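Side-chain contacts in N-acylhomoserine lactone dependent regulatory protein (Burkholderia cenocepacia, PDB 5L10), which probably regulates transcription as a quorum-sensing factor that binds N-acylhomoserine lactones and DNA, represented here by its ligand-binding domain: residues P80-V85 with L129-L134; C41-R46 with P166-P171; Q17-P20 with A24-P27; A30-A35 with A154-A159. All coordinates share one frame; numbering follows the deposited sequence. Where two conformers were deposited one is given.

Contacts 1 and 2 pack helices on the two faces of an antiparallel sheet; contact 4 joins two helices, and contact 3 a loop to the helix that follows it. Contact 1 sets helix 80-87 on one face, beside a bound glycerol, probably from the crystallisation liquor; in LuxR-type relatives the lactone pocket lies on this face. Contact 2 packs the end of helix 143-169 on the other. Their centres are 13 Å apart, and adjacent strands 40-46 and 129-136 link them, with Leu-129 O 2.7 Å from Arg-46 N, a probable hydrogen bond. Leu-134 of contact 1 packs against contact 4. Contact 3 lies at the start of helix 22-35, which it shares with contact 4, their centres 13 Å apart.

Contact 1: P80-V85 with L129-L134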
loop_
_atom_site.group_PDB
_atom_site.type_symbol
_atom_site.label_atom_id
_atom_site.label_comp_id
_atom_site.label_asym_id
_atom_site.label_seq_id
_atom_site.Cartn_x
_atom_site.Cartn_y
_atom_site.Cartn_z
ATOM N N PRO A 80 -18.893 10.448 0.927
ATOM C CA PRO A 80 -19.203 9.082 0.475
ATOM C C PRO A 80 -17.974 8.286 0.095
ATOM O O PRO A 80 -17.950 7.064 0.292
ATOM C CB PRO A 80 -20.116 9.307 -0.740
ATOM C CG PRO A 80 -20.454 10.777 -0.733
ATOM C CD PRO A 80 -19.340 11.465 -0.033
ATOM N N ILE A 81 -16.952 8.941 -0.457
ATOM C CA ILE A 81 -15.723 8.240 -0.807
ATOM C C ILE A 81 -15.033 7.718 0.447
ATOM O O ILE A 81 -14.567 6.575 0.488
ATOM C CB ILE A 81 -14.794 9.158 -1.618
ATOM C CG1 ILE A 81 -15.499 9.647 -2.881
ATOM C CG2 ILE A 81 -13.514 8.430 -1.974
ATOM C CD1 ILE A 81 -14.794 10.808 -3.548
ATOM N N ILE A 82 -14.961 8.549 1.490
ATOM C CA ILE A 82 -14.302 8.131 2.725
ATOM C C ILE A 82 -15.018 6.928 3.323
ATOM O O ILE A 82 -14.384 5.954 3.745
ATOM C CB ILE A 82 -14.235 9.298 3.727
ATOM C CG1 ILE A 82 -13.464 10.480 3.136
ATOM C CG2 ILE A 82 -13.589 8.841 5.023
ATOM C CD1 ILE A 82 -12.023 10.183 2.825
ATOM N N LYS A 83 -16.354 6.972 3.353
ATOM C CA LYS A 83 -17.120 5.862 3.911
ATOM C C LYS A 83 -16.872 4.569 3.145
ATOM O O LYS A 83 -16.927 3.482 3.728
ATOM C CB LYS A 83 -18.615 6.192 3.909
ATOM C CG LYS A 83 -18.981 7.523 4.565
ATOM C CD LYS A 83 -18.542 7.591 6.022
ATOM C CE LYS A 83 -18.971 8.903 6.674
ATOM N NZ LYS A 83 -20.449 9.103 6.628
ATOM N N ARG A 84 -16.588 4.666 1.846
ATOM C CA ARG A 84 -16.382 3.481 1.027
ATOM C C ARG A 84 -14.958 2.942 1.129
ATOM O O ARG A 84 -14.766 1.722 1.166
ATOM C CB ARG A 84 -16.740 3.778 -0.432
ATOM C CG ARG A 84 -18.239 3.961 -0.653
ATOM C CD ARG A 84 -18.585 4.119 -2.123
ATOM N NE ARG A 84 -18.191 2.953 -2.907
ATOM C CZ ARG A 84 -18.227 2.909 -4.234
ATOM N NH1 ARG A 84 -18.635 3.971 -4.917
ATOM N NH2 ARG A 84 -17.849 1.810 -4.877
ATOM N N VAL A 85 -13.952 3.817 1.191
ATOM C CA VAL A 85 -12.578 3.336 1.314
ATOM C C VAL A 85 -12.225 2.950 2.745
ATOM O O VAL A 85 -11.302 2.154 2.952
ATOM C CB VAL A 85 -11.560 4.373 0.806
ATOM C CG1 VAL A 85 -11.918 4.823 -0.601
ATOM C CG2 VAL A 85 -11.484 5.557 1.749
ATOM N N LEU A 129 -6.487 7.298 9.125
ATOM C CA LEU A 129 -6.875 6.917 7.773
ATOM C C LEU A 129 -6.308 7.934 6.795
ATOM O O LEU A 129 -6.541 9.141 6.945
ATOM C CB LEU A 129 -8.396 6.832 7.639
ATOM C CG LEU A 129 -8.917 6.531 6.232
ATOM C CD1 LEU A 129 -8.372 5.198 5.712
ATOM C CD2 LEU A 129 -10.431 6.536 6.176
ATOM N N GLY A 130 -5.559 7.449 5.810
ATOM C CA GLY A 130 -5.055 8.272 4.729
ATOM C C GLY A 130 -5.653 7.807 3.411
ATOM O O GLY A 130 -5.666 6.610 3.112
ATOM N N VAL A 131 -6.163 8.765 2.644
ATOM C CA VAL A 131 -6.891 8.480 1.414
ATOM C C VAL A 131 -6.192 9.195 0.270
ATOM O O VAL A 131 -6.103 10.430 0.265
ATOM C CB VAL A 131 -8.358 8.920 1.514
ATOM C CG1 VAL A 131 -9.051 8.747 0.173
ATOM C CG2 VAL A 131 -9.065 8.125 2.596
ATOM N N LEU A 132 -5.701 8.422 -0.698
ATOM C CA LEU A 132 -5.192 8.969 -1.947
ATOM C C LEU A 132 -6.304 8.936 -2.981
ATOM O O LEU A 132 -6.938 7.895 -3.184
ATOM C CB LEU A 132 -3.984 8.181 -2.457
ATOM C CG LEU A 132 -3.477 8.623 -3.838
ATOM C CD1 LEU A 132 -2.808 9.997 -3.774
ATOM C CD2 LEU A 132 -2.537 7.586 -4.436
ATOM N N THR A 133 -6.541 10.074 -3.627
ATOM C CA THR A 133 -7.615 10.208 -4.602
ATOM C C THR A 133 -7.035 10.760 -5.895
ATOM O O THR A 133 -6.422 11.834 -5.895
ATOM C CB THR A 133 -8.724 11.117 -4.066
ATOM O OG1 THR A 133 -9.331 10.501 -2.924
ATOM C CG2 THR A 133 -9.778 11.346 -5.114
ATOM N N LEU A 134 -7.212 10.020 -6.986
ATOM C CA LEU A 134 -6.754 10.424 -8.310
ATOM C C LEU A 134 -7.976 10.701 -9.174
ATOM O O LEU A 134 -8.805 9.808 -9.385
ATOM C CB LEU A 134 -5.882 9.340 -8.942
ATOM C CG LEU A 134 -4.726 8.839 -8.082
ATOM C CD1 LEU A 134 -3.960 7.746 -8.808
ATOM C CD2 LEU A 134 -3.813 9.992 -7.695
#
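Ile-82 is the first residue of 80-85 to touch the strand, and it does so with two branches. Its CG2 methyl, anti to the backbone N, meets CD2 of Leu-129 at 4.1 Å, the two side chains sliding past each other in opposite directions. The other branch is bent: with chi1 at -59° and chi2 at -63°, CD1 swings to Val-131, where it lies 3.6 Å from CG2 and 4.1 Å from CB. The CB of Ile-82 does not aim at the strand, so it is this bent end that closes the gap. Ile-82 also packs on Arg-46 of the neighbouring strand 40-46.

Helix 80-87 here lies over one face of the antiparallel sheet; the axis of 80-85 passes 9.9 Å from that of 129-134, at 116° between their N-to-C directions. In the alpha-beta-alpha sandwich of LuxR-type ligand-binding domains, the acyl-homoserine lactone site lies between the sheet and helices on one side. A glycerol, probably from the crystallisation liquor, sits on this side, about 4 Å from the Val-131 side chain and hydrogen-bonded to Thr-133 OG1, which is consistent with a pocket here.

One turn further along, Val-85 points its CB at the strand. Its CG2 reaches CG2 of Val-131 at 3.6 Å, so that one valine methyl receives both Ile-82 and Val-85. No hydrogen bond crosses between the segments; the union is apolar and buried. Val-85 is further bordered by Val-92 and Ser-119, from two other strands of the sheet.

Contact 2: C41-R46 with P166-P171; sequences CVYGLR and PRLADP
Leu-45 meets Leu-168 and Ala-169, while Leu-168 also meets Tyr-43. The CD2 methyl of Leu-45 does most of the touching: it lies 3.6 Å from Ala-169 N, 3.8 Å from Ala-169 CB and 3.9 Å from Leu-168 CB, thus resting on the backbone of the helix end as well as on its side chains. CG of Leu-45 is anti to the backbone N (chi1 178°) and, with chi2 at 60°, CD2 is the extended branch, which carries it out from the strand. Leu-168 reaches back with CD1, 3.8 Å from CD2 of the Tyr-43 ring, approaching that ring at a slant.

In the next shell, the hydroxyl of Tyr-43 is hydrogen-bonded to His-161 ND1, fixing the far end of the ring to the helix it packs on. At the helix end, Asp-170 N bonds to Pro-166 O at 3.1 Å, while Ala-169 O is held by Arg-47 NH2.

By this apolar packing the C-terminal end of helix 143-169 covers one face of the autoinducer-binding domain's sheet. Strand 40-46 lies there between 56-60 and 129-136. Its Tyr-43 ring packs on Ala-160, Leu-164 and Met-165 of helix 143-169, and Leu-168 also touches Ala-22 of helix 22-35.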
loop_
_atom_site.group_PDB
_atom_site.type_symbol
_atom_site.label_atom_id
_atom_site.label_comp_id
_atom_site.label_asym_id
_atom_site.label_seq_id
_atom_site.Cartn_x
_atom_site.Cartn_y
_atom_site.Cartn_z
ATOM N N CYS A 41 -4.754 15.299 -8.079
ATOM C CA CYS A 41 -4.209 14.346 -7.121
ATOM C C CYS A 41 -4.367 14.932 -5.728
ATOM O O CYS A 41 -3.782 15.976 -5.424
ATOM C CB CYS A 41 -2.739 14.048 -7.423
ATOM S SG CYS A 41 -1.912 13.095 -6.147
ATOM N N VAL A 42 -5.156 14.271 -4.888
ATOM C CA VAL A 42 -5.516 14.782 -3.572
ATOM C C VAL A 42 -5.212 13.714 -2.535
ATOM O O VAL A 42 -5.468 12.526 -2.765
ATOM C CB VAL A 42 -7.007 15.179 -3.510
ATOM C CG1 VAL A 42 -7.325 15.879 -2.198
ATOM C CG2 VAL A 42 -7.382 16.050 -4.694
ATOM N N TYR A 43 -4.675 14.132 -1.388
ATOM C CA TYR A 43 -4.445 13.225 -0.273
ATOM C C TYR A 43 -5.090 13.786 0.983
ATOM O O TYR A 43 -4.930 14.971 1.291
ATOM C CB TYR A 43 -2.955 12.980 -0.022
ATOM C CG TYR A 43 -2.725 11.736 0.802
ATOM C CD1 TYR A 43 -2.766 10.479 0.213
ATOM C CD2 TYR A 43 -2.501 11.811 2.172
ATOM C CE1 TYR A 43 -2.573 9.333 0.959
ATOM C CE2 TYR A 43 -2.307 10.667 2.928
ATOM C CZ TYR A 43 -2.343 9.431 2.313
ATOM O OH TYR A 43 -2.152 8.285 3.049
ATOM N N GLY A 44 -5.811 12.933 1.704
ATOM C CA GLY A 44 -6.446 13.346 2.937
ATOM C C GLY A 44 -6.080 12.476 4.122
ATOM O O GLY A 44 -6.175 11.247 4.053
ATOM N N LEU A 45 -5.666 13.103 5.217
ATOM C CA LEU A 45 -5.326 12.397 6.447
ATOM C C LEU A 45 -6.419 12.675 7.470
ATOM O O LEU A 45 -6.573 13.813 7.929
ATOM C CB LEU A 45 -3.956 12.830 6.964
ATOM C CG LEU A 45 -3.505 12.202 8.286
ATOM C CD1 LEU A 45 -3.425 10.684 8.180
ATOM C CD2 LEU A 45 -2.172 12.782 8.732
ATOM N N ARG A 46 -7.191 11.647 7.812
ATOM C CA ARG A 46 -8.243 11.751 8.817
ATOM C C ARG A 46 -7.778 11.039 10.079
ATOM O O ARG A 46 -7.492 9.837 10.050
ATOM C CB ARG A 46 -9.560 11.160 8.314
ATOM C CG ARG A 46 -10.763 11.612 9.125
ATOM C CD ARG A 46 -12.044 10.920 8.686
ATOM N NE ARG A 46 -12.040 9.502 9.032
ATOM C CZ ARG A 46 -13.134 8.751 9.120
ATOM N NH1 ARG A 46 -13.034 7.468 9.441
ATOM N NH2 ARG A 46 -14.328 9.284 8.897
ATOM N N PRO A 166 2.896 9.479 6.597
ATOM C CA PRO A 166 3.682 9.584 7.838
ATOM C C PRO A 166 4.335 10.937 8.031
ATOM O O PRO A 166 4.613 11.313 9.177
ATOM C CB PRO A 166 4.735 8.481 7.683
ATOM C CG PRO A 166 4.883 8.327 6.226
ATOM C CD PRO A 166 3.503 8.498 5.678
ATOM N N ARG A 167 4.601 11.674 6.954
ATOM C CA ARG A 167 5.195 12.997 7.054
ATOM C C ARG A 167 4.149 14.100 7.145
ATOM O O ARG A 167 4.509 15.260 7.375
ATOM C CB ARG A 167 6.131 13.233 5.867
ATOM C CG ARG A 167 7.068 12.058 5.648
ATOM C CD ARG A 167 8.413 12.477 5.104
ATOM N NE ARG A 167 9.327 11.339 5.025
ATOM C CZ ARG A 167 9.384 10.499 3.996
ATOM N NH1 ARG A 167 10.246 9.492 4.007
ATOM N NH2 ARG A 167 8.580 10.666 2.955
ATOM N N LEU A 168 2.875 13.762 6.965
ATOM C CA LEU A 168 1.777 14.631 7.358
ATOM C C LEU A 168 1.391 14.414 8.814
ATOM O O LEU A 168 1.159 15.381 9.549
ATOM C CB LEU A 168 0.562 14.390 6.460
ATOM C CG LEU A 168 0.670 14.863 5.013
ATOM C CD1 LEU A 168 -0.474 14.303 4.192
ATOM C CD2 LEU A 168 0.672 16.379 4.960
ATOM N N ALA A 169 1.332 13.155 9.249
ATOM C CA ALA A 169 0.948 12.861 10.625
ATOM C C ALA A 169 2.011 13.335 11.607
ATOM O O ALA A 169 1.693 13.946 12.635
ATOM C CB ALA A 169 0.693 11.362 10.788
ATOM N N ASP A 170 3.281 13.060 11.310
ATOM C CA ASP A 170 4.399 13.385 12.198
ATOM C C ASP A 170 5.491 14.080 11.397
ATOM O O ASP A 170 6.429 13.431 10.914
ATOM C CB ASP A 170 4.950 12.129 12.873
ATOM C CG ASP A 170 3.961 11.498 13.835
ATOM O OD1 ASP A 170 2.875 11.075 13.386
ATOM O OD2 ASP A 170 4.276 11.415 15.041
ATOM N N PRO A 171 5.405 15.400 11.231
ATOM C CA PRO A 171 6.474 16.117 10.525
ATOM C C PRO A 171 7.782 16.044 11.297
ATOM O O PRO A 171 7.799 15.985 12.528
ATOM C CB PRO A 171 5.952 17.558 10.449
ATOM C CG PRO A 171 4.483 17.461 10.691
ATOM C CD PRO A 171 4.290 16.288 11.598
#

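Contact 3: Q17-P20 with A24-P27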
loop_
_atom_site.group_PDB
_atom_site.type_symbol
_atom_site.label_atom_id
_atom_site.label_comp_id
_atom_site.label_asym_id
_atom_site.label_seq_id
_atom_site.Cartn_x
_atom_site.Cartn_y
_atom_site.Cartn_z
ATOM N N GLN A 17 12.788 9.045 -2.354
ATOM C CA GLN A 17 13.919 8.738 -1.488
ATOM C C GLN A 17 14.680 9.982 -1.046
ATOM O O GLN A 17 15.479 9.898 -0.108
ATOM C CB GLN A 17 14.888 7.775 -2.186
ATOM C CG GLN A 17 14.261 6.466 -2.627
ATOM C CD GLN A 17 13.564 5.741 -1.495
ATOM O OE1 GLN A 17 14.072 5.674 -0.374
ATOM N NE2 GLN A 17 12.386 5.196 -1.782
ATOM N N ARG A 18 14.464 11.122 -1.700
ATOM C CA ARG A 18 15.096 12.379 -1.322
ATOM C C ARG A 18 14.049 13.413 -0.920
ATOM O O ARG A 18 14.218 14.612 -1.154
ATOM C CB ARG A 18 15.970 12.913 -2.457
ATOM C CG ARG A 18 16.951 11.901 -3.015
ATOM C CD ARG A 18 17.736 12.479 -4.182
ATOM N NE ARG A 18 16.865 12.977 -5.243
ATOM C CZ ARG A 18 16.485 12.265 -6.300
ATOM N NH1 ARG A 18 16.898 11.012 -6.442
ATOM N NH2 ARG A 18 15.690 12.805 -7.214
ATOM N N ALA A 19 12.951 12.954 -0.319
ATOM C CA ALA A 19 11.846 13.813 0.101
ATOM C C ALA A 19 11.606 13.582 1.584
ATOM O O ALA A 19 10.811 12.709 1.965
ATOM C CB ALA A 19 10.584 13.533 -0.711
ATOM N N PRO A 20 12.265 14.343 2.458
ATOM C CA PRO A 20 12.097 14.136 3.900
ATOM C C PRO A 20 10.895 14.851 4.497
ATOM O O PRO A 20 10.702 14.783 5.716
ATOM C CB PRO A 20 13.408 14.694 4.474
ATOM C CG PRO A 20 13.926 15.670 3.425
ATOM C CD PRO A 20 13.114 15.509 2.163
ATOM N N ALA A 24 7.929 18.040 0.062
ATOM C CA ALA A 24 8.768 17.485 -0.989
ATOM C C ALA A 24 8.258 16.153 -1.513
ATOM O O ALA A 24 8.650 15.746 -2.612
ATOM C CB ALA A 24 10.202 17.303 -0.487
ATOM N N ALA A 25 7.401 15.469 -0.755
ATOM C CA ALA A 25 6.909 14.158 -1.154
ATOM C C ALA A 25 5.683 14.227 -2.045
ATOM O O ALA A 25 5.430 13.282 -2.801
ATOM C CB ALA A 25 6.576 13.313 0.077
ATOM N N PHE A 26 4.910 15.310 -1.983
ATOM C CA PHE A 26 3.693 15.345 -2.791
ATOM C C PHE A 26 3.966 15.574 -4.275
ATOM O O PHE A 26 3.395 14.838 -5.099
ATOM C CB PHE A 26 2.715 16.374 -2.224
ATOM C CG PHE A 26 1.483 16.526 -3.049
ATOM C CD1 PHE A 26 1.252 17.695 -3.749
ATOM C CD2 PHE A 26 0.580 15.479 -3.167
ATOM C CE1 PHE A 26 0.126 17.836 -4.524
ATOM C CE2 PHE A 26 -0.549 15.612 -3.946
ATOM C CZ PHE A 26 -0.775 16.794 -4.628
ATOM N N PRO A 27 4.800 16.533 -4.692
ATOM C CA PRO A 27 4.996 16.780 -6.139
ATOM C C PRO A 27 5.384 15.534 -6.923
ATOM O O PRO A 27 4.911 15.366 -8.057
ATOM C CB PRO A 27 6.114 17.832 -6.166
ATOM C CG PRO A 27 5.911 18.587 -4.918
ATOM C CD PRO A 27 5.483 17.569 -3.890
#
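Ala-19 presents its CB to the first turn of the following helix, and two kinds of contact result. The apolar ones are methyl to methyl. Ala-19 CB stands 3.8 Å from Ala-24 CB and 4.1 Å from Ala-25 CB, so the one methyl meets two consecutive alanines of the helix. Pro-20 adds a looser touch, its ring carbon CD 4.3 Å from Ala-24 CB, while its own CB faces away from the helix.

Residues 17-20 belong to the short loop connecting helices 3-16 and 22-35 of the ligand-binding domain, and 24-27 to the second of these; the loop packs on the helix it leads into. It folds back closely enough to bring Ala-19 CA within 4.9 Å of Ala-24 CA.

The second kind is methyl against peptide. Ala-19 CB lies 3.5 Å from Ala-24 O and 3.7 Å from Ala-25 N, resting on the peptide group between those two residues; this is van der Waals packing, and no hydrogen bond crosses the segments.

Polar bonds occur around the contact, not across it. Thr-21 OG1 is bonded to Ala-24 N in the first turn of the helix. Gln-17 NE2 is bonded to Tyr-163 OH, tying the start of the loop to helix 143-169, and the Gln-17 side chain also packs on Arg-150 of the second subunit. Ala-25 in turn touches Leu-164 of that long helix.

Contact 4: A30-A35 with A154-A159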
loop_
_atom_site.group_PDB
_atom_site.type_symbol
_atom_site.label_atom_id
_atom_site.label_comp_id
_atom_site.label_asym_id
_atom_site.label_seq_id
_atom_site.Cartn_x
_atom_site.Cartn_y
_atom_site.Cartn_z
ATOM N N ALA A 30 2.082 13.611 -7.376
ATOM C CA ALA A 30 1.178 14.330 -8.269
ATOM C C ALA A 30 1.689 14.314 -9.706
ATOM O O ALA A 30 0.897 14.198 -10.650
ATOM C CB ALA A 30 0.986 15.764 -7.778
ATOM N N ALA A 31 3.007 14.425 -9.894
ATOM C CA ALA A 31 3.562 14.367 -11.241
ATOM C C ALA A 31 3.355 12.992 -11.866
ATOM O O ALA A 31 3.073 12.886 -13.066
ATOM C CB ALA A 31 5.045 14.737 -11.218
ATOM N N ALA A 32 3.478 11.928 -11.068
ATOM C CA ALA A 32 3.237 10.588 -11.594
ATOM C C ALA A 32 1.767 10.392 -11.950
ATOM O O ALA A 32 1.446 9.860 -13.020
ATOM C CB ALA A 32 3.693 9.535 -10.584
ATOM N N ALA A 33 0.862 10.820 -11.065
ATOM C CA ALA A 33 -0.563 10.710 -11.357
ATOM C C ALA A 33 -0.929 11.485 -12.617
ATOM O O ALA A 33 -1.713 11.004 -13.447
ATOM C CB ALA A 33 -1.380 11.200 -10.162
ATOM N N ALA A 34 -0.368 12.687 -12.783
ATOM C CA ALA A 34 -0.622 13.458 -13.996
ATOM C C ALA A 34 -0.155 12.703 -15.232
ATOM O O ALA A 34 -0.861 12.660 -16.247
ATOM C CB ALA A 34 0.065 14.819 -13.912
ATOM N N ALA A 35 1.027 12.088 -15.161
ATOM C CA ALA A 35 1.540 11.326 -16.294
ATOM C C ALA A 35 0.660 10.124 -16.612
ATOM O O ALA A 35 0.632 9.664 -17.759
ATOM C CB ALA A 35 2.973 10.878 -16.020
ATOM N N ALA A 154 -1.789 1.165 -7.818
ATOM C CA ALA A 154 -1.378 0.495 -6.588
ATOM C C ALA A 154 -0.016 0.995 -6.131
ATOM O O ALA A 154 0.194 1.284 -4.947
ATOM C CB ALA A 154 -1.344 -1.015 -6.812
ATOM N N SER A 155 0.926 1.097 -7.068
ATOM C CA SER A 155 2.246 1.629 -6.758
ATOM C C SER A 155 2.143 3.015 -6.127
ATOM O O SER A 155 2.693 3.260 -5.048
ATOM C CB SER A 155 3.088 1.660 -8.032
ATOM O OG SER A 155 4.394 2.124 -7.774
ATOM N N LEU A 156 1.419 3.931 -6.780
ATOM C CA LEU A 156 1.261 5.283 -6.246
ATOM C C LEU A 156 0.572 5.273 -4.891
ATOM O O LEU A 156 0.880 6.095 -4.018
ATOM C CB LEU A 156 0.463 6.147 -7.220
ATOM C CG LEU A 156 1.226 6.750 -8.389
ATOM C CD1 LEU A 156 0.311 7.666 -9.191
ATOM C CD2 LEU A 156 2.422 7.506 -7.851
ATOM N N SER A 157 -0.384 4.363 -4.707
ATOM C CA SER A 157 -1.121 4.294 -3.453
ATOM C C SER A 157 -0.212 3.876 -2.305
ATOM O O SER A 157 -0.257 4.460 -1.216
ATOM C CB SER A 157 -2.290 3.328 -3.602
ATOM O OG SER A 157 -2.981 3.209 -2.382
ATOM N N HIS A 158 0.616 2.854 -2.530
ATOM C CA HIS A 158 1.615 2.482 -1.535
ATOM C C HIS A 158 2.563 3.639 -1.259
ATOM O O HIS A 158 2.945 3.879 -0.109
ATOM C CB HIS A 158 2.392 1.250 -2.008
ATOM C CG HIS A 158 3.655 0.993 -1.241
ATOM N ND1 HIS A 158 4.821 1.694 -1.467
ATOM C CD2 HIS A 158 3.939 0.102 -0.263
ATOM C CE1 HIS A 158 5.766 1.253 -0.655
ATOM N NE2 HIS A 158 5.256 0.286 0.086
ATOM N N ALA A 159 2.945 4.373 -2.305
ATOM C CA ALA A 159 3.888 5.474 -2.137
ATOM C C ALA A 159 3.293 6.589 -1.289
ATOM O O ALA A 159 3.985 7.175 -0.450
ATOM C CB ALA A 159 4.314 6.011 -3.502
#
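Leu-156 sets both of its methyl groups against Ala-32 and Ala-33, packing helix 143-169 on helix 22-35 within the ligand-binding domain. Its CB already points to the other helix, and chi1 (-81°) sets CG beside the backbone N, anti to the carbonyl carbon. With chi2 at -175°, CD1 continues the extended line from CA through CB and CG, so it is the far-reaching branch; CD2 splays to one side at the same fork.

CD1 ends over the backbone of Ala-33, 3.7 Å from its N and 3.8 Å from its CA, and 4.0 Å from Ala-33 CB. It serves both alanines, also lying 4.1 Å from Ala-32 CB, while CD2 meets Ala-32, 3.6 Å from CB. Ala-32 directs its CB to Leu-156, whereas that of Ala-33 runs past it. The short alanine side chains let the leucine get down to the helix backbone: the closest CA atoms, those of Ala-33 and Leu-156, lie 7.7 Å apart.

Leu-36 packs on Leu-156 as well, and Leu-134 of the sheet touches both Ala-33 and Leu-156. Another side of the 154-159 turns belongs to the dimer: the ring of His-158 meets that of His-120 of the second subunit.

Because the buried contact consists of carbon surfaces against one another and against backbone, with no hydrogen bond across it, the two helices are probably held here by close packing and the burial of apolar surface.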